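Local coordinates for uncharacterized conserved protein (Ruegeria pomeroyi DSS-3, PDB 3IUS) that is of unknown function but has a Rossmann-type fold of the epimerase/dehydratase family, consistent with binding an NAD-type cofactor, at residues H184-Q190 with V266-Y270. Numbering follows the deposited sequence.
Sequences HVEDIAQ and VRLKY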
loop_
_atom_site.group_PDB
_atom_site.type_symbol
_atom_site.label_atom_id
_atom_site.label_comp_id
_atom_site.label_asym_id
_atom_site.label_seq_id
_atom_site.Cartn_x
_atom_site.Cartn_y
_atom_site.Cartn_z
ATOM N N HIS A 184 -5.731 -6.813 -0.524
ATOM C CA HIS A 184 -5.506 -7.484 0.752
ATOM C C HIS A 184 -4.018 -7.467 1.070
ATOM O O HIS A 184 -3.185 -7.692 0.185
ATOM C CB HIS A 184 -6.023 -8.924 0.713
ATOM C CG HIS A 184 -6.001 -9.604 2.046
ATOM N ND1 HIS A 184 -7.149 -9.904 2.747
ATOM C CD2 HIS A 184 -4.969 -10.027 2.813
ATOM C CE1 HIS A 184 -6.825 -10.491 3.887
ATOM N NE2 HIS A 184 -5.508 -10.578 3.949
ATOM N N VAL A 185 -3.685 -7.188 2.326
ATOM C CA VAL A 185 -2.288 -7.045 2.732
ATOM C C VAL A 185 -1.443 -8.292 2.440
ATOM O O VAL A 185 -0.249 -8.184 2.113
ATOM C CB VAL A 185 -2.169 -6.614 4.219
ATOM C CG1 VAL A 185 -2.703 -7.700 5.152
ATOM C CG2 VAL A 185 -0.733 -6.232 4.558
ATOM N N GLU A 186 -2.054 -9.471 2.532
ATOM C CA GLU A 186 -1.345 -10.709 2.194
ATOM C C GLU A 186 -0.913 -10.737 0.729
ATOM O O GLU A 186 0.157 -11.250 0.396
ATOM C CB GLU A 186 -2.182 -11.944 2.532
ATOM C CG GLU A 186 -2.146 -12.328 4.008
ATOM C CD GLU A 186 -0.773 -12.806 4.469
ATOM O OE1 GLU A 186 -0.534 -12.840 5.697
ATOM O OE2 GLU A 186 0.067 -13.151 3.610
ATOM N N ASP A 187 -1.752 -10.188 -0.146
ATOM C CA ASP A 187 -1.435 -10.134 -1.563
ATOM C C ASP A 187 -0.348 -9.108 -1.867
ATOM O O ASP A 187 0.462 -9.298 -2.779
ATOM C CB ASP A 187 -2.698 -9.892 -2.392
ATOM C CG ASP A 187 -3.510 -11.163 -2.584
ATOM O OD1 ASP A 187 -2.889 -12.250 -2.651
ATOM O OD2 ASP A 187 -4.757 -11.085 -2.658
ATOM N N ILE A 188 -0.312 -8.024 -1.102
ATOM C CA ILE A 188 0.813 -7.105 -1.218
ATOM C C ILE A 188 2.110 -7.845 -0.886
ATOM O O ILE A 188 3.125 -7.715 -1.591
ATOM C CB ILE A 188 0.673 -5.889 -0.289
ATOM C CG1 ILE A 188 -0.633 -5.140 -0.574
ATOM C CG2 ILE A 188 1.883 -4.971 -0.461
ATOM C CD1 ILE A 188 -0.967 -4.048 0.455
ATOM N N ALA A 189 2.075 -8.634 0.184
ATOM C CA ALA A 189 3.248 -9.395 0.606
ATOM C C ALA A 189 3.725 -10.333 -0.507
ATOM O O ALA A 189 4.927 -10.468 -0.749
ATOM C CB ALA A 189 2.951 -10.172 1.884
ATOM N N GLN A 190 2.769 -10.963 -1.190
ATOM C CA GLN A 190 3.063 -11.835 -2.319
ATOM C C GLN A 190 3.805 -11.091 -3.418
ATOM O O GLN A 190 4.817 -11.564 -3.940
ATOM C CB GLN A 190 1.772 -12.408 -2.906
ATOM C CG GLN A 190 1.264 -13.660 -2.228
ATOM C CD GLN A 190 0.424 -14.508 -3.168
ATOM O OE1 GLN A 190 0.832 -15.597 -3.567
ATOM N NE2 GLN A 190 -0.743 -14.000 -3.541
ATOM N N VAL A 266 2.366 -13.638 -9.882
ATOM C CA VAL A 266 1.494 -13.574 -8.715
ATOM C C VAL A 266 0.089 -14.070 -9.024
ATOM O O VAL A 266 -0.487 -13.743 -10.059
ATOM C CB VAL A 266 1.412 -12.138 -8.152
ATOM C CG1 VAL A 266 0.216 -11.999 -7.205
ATOM C CG2 VAL A 266 2.712 -11.772 -7.455
ATOM N N ARG A 267 -0.455 -14.869 -8.114
ATOM C CA ARG A 267 -1.841 -15.277 -8.197
ATOM C C ARG A 267 -2.539 -14.843 -6.912
ATOM O O ARG A 267 -2.232 -15.334 -5.827
ATOM C CB ARG A 267 -1.959 -16.789 -8.414
ATOM C CG ARG A 267 -3.381 -17.249 -8.640
ATOM C CD ARG A 267 -3.472 -18.612 -9.327
ATOM N NE ARG A 267 -4.833 -18.841 -9.806
ATOM C CZ ARG A 267 -5.863 -19.101 -9.007
ATOM N NH1 ARG A 267 -7.074 -19.281 -9.516
ATOM N NH2 ARG A 267 -5.681 -19.190 -7.697
ATOM N N LEU A 268 -3.467 -13.902 -7.045
ATOM C CA LEU A 268 -4.136 -13.309 -5.895
ATOM C C LEU A 268 -4.820 -14.337 -4.994
ATOM O O LEU A 268 -5.567 -15.198 -5.466
ATOM C CB LEU A 268 -5.158 -12.271 -6.354
ATOM C CG LEU A 268 -4.667 -11.075 -7.169
ATOM C CD1 LEU A 268 -5.855 -10.152 -7.477
ATOM C CD2 LEU A 268 -3.557 -10.333 -6.426
ATOM N N LYS A 269 -4.552 -14.234 -3.696
ATOM C CA LYS A 269 -5.222 -15.055 -2.691
ATOM C C LYS A 269 -6.645 -14.563 -2.521
ATOM O O LYS A 269 -7.562 -15.343 -2.252
ATOM C CB LYS A 269 -4.510 -14.950 -1.340
ATOM C CG LYS A 269 -3.130 -15.576 -1.273
ATOM C CD LYS A 269 -2.459 -15.236 0.056
ATOM C CE LYS A 269 -1.313 -16.188 0.378
ATOM N NZ LYS A 269 -0.146 -16.028 -0.537
ATOM N N TYR A 270 -6.823 -13.256 -2.657
ATOM C CA TYR A 270 -8.135 -12.646 -2.479
ATOM C C TYR A 270 -8.451 -11.730 -3.660
ATOM O O TYR A 270 -8.254 -10.522 -3.588
ATOM C CB TYR A 270 -8.205 -11.873 -1.159
ATOM C CG TYR A 270 -7.771 -12.678 0.048
ATOM C CD1 TYR A 270 -8.601 -13.650 0.593
ATOM C CD2 TYR A 270 -6.542 -12.456 0.650
ATOM C CE1 TYR A 270 -8.208 -14.392 1.700
ATOM C CE2 TYR A 270 -6.140 -13.192 1.758
ATOM C CZ TYR A 270 -6.980 -14.154 2.280
ATOM O OH TYR A 270 -6.581 -14.882 3.380
HETATM O O HOH W 1 -6.070 -8.683 -2.659
HETATM O O HOH W 2 1.226 -16.299 -6.267
#
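With chi1 at -80° and CG beside its backbone N, Asp-187 turns its carboxylate onto the backbone of Lys-269 and Tyr-270, while His-184, its CG anti to N (chi1 -172°), lays its ring on that of Tyr-270. The contact ties the start of helix 185-197, which follows a strand of the Rossmann-type parallel sheet, to the irregular segment 266-270 before helix 273-282. A carboxylate suits this place because its two oxygens can serve two successive amides: OD1 of Asp-187 accepts from Lys-269 N at 2.8 Å, and OD2 from Tyr-270 N at 3.0 Å through its syn lone pair. One helical turn on, Gln-190 offers an amide able to give and take. Its NE2 donates nearly straight to Arg-267 O (3.0 Å) and, more bent, to Asp-187 OD1 (2.9 Å), limiting the amide's turning; its OE1 accepts a hydrogen bond from a water that accepts one from Arg-267 N. An alanine in place of Asp-187 would probably leave the amides of Lys-269 and Tyr-270 without their acceptor and set the amide of Gln-190 freer to turn. At the N-cap, a flat imidazole matches the flat phenol: the rings stack face to face, centroids 4.0 Å apart, planes at 30°. Tyr-155 meets the His-184 ring edge-to-face, and Tyr-270 OH donates to Glu-285 O. CE2 of Tyr-270 sits over the centre of the imidazole, 3.3 Å above its plane.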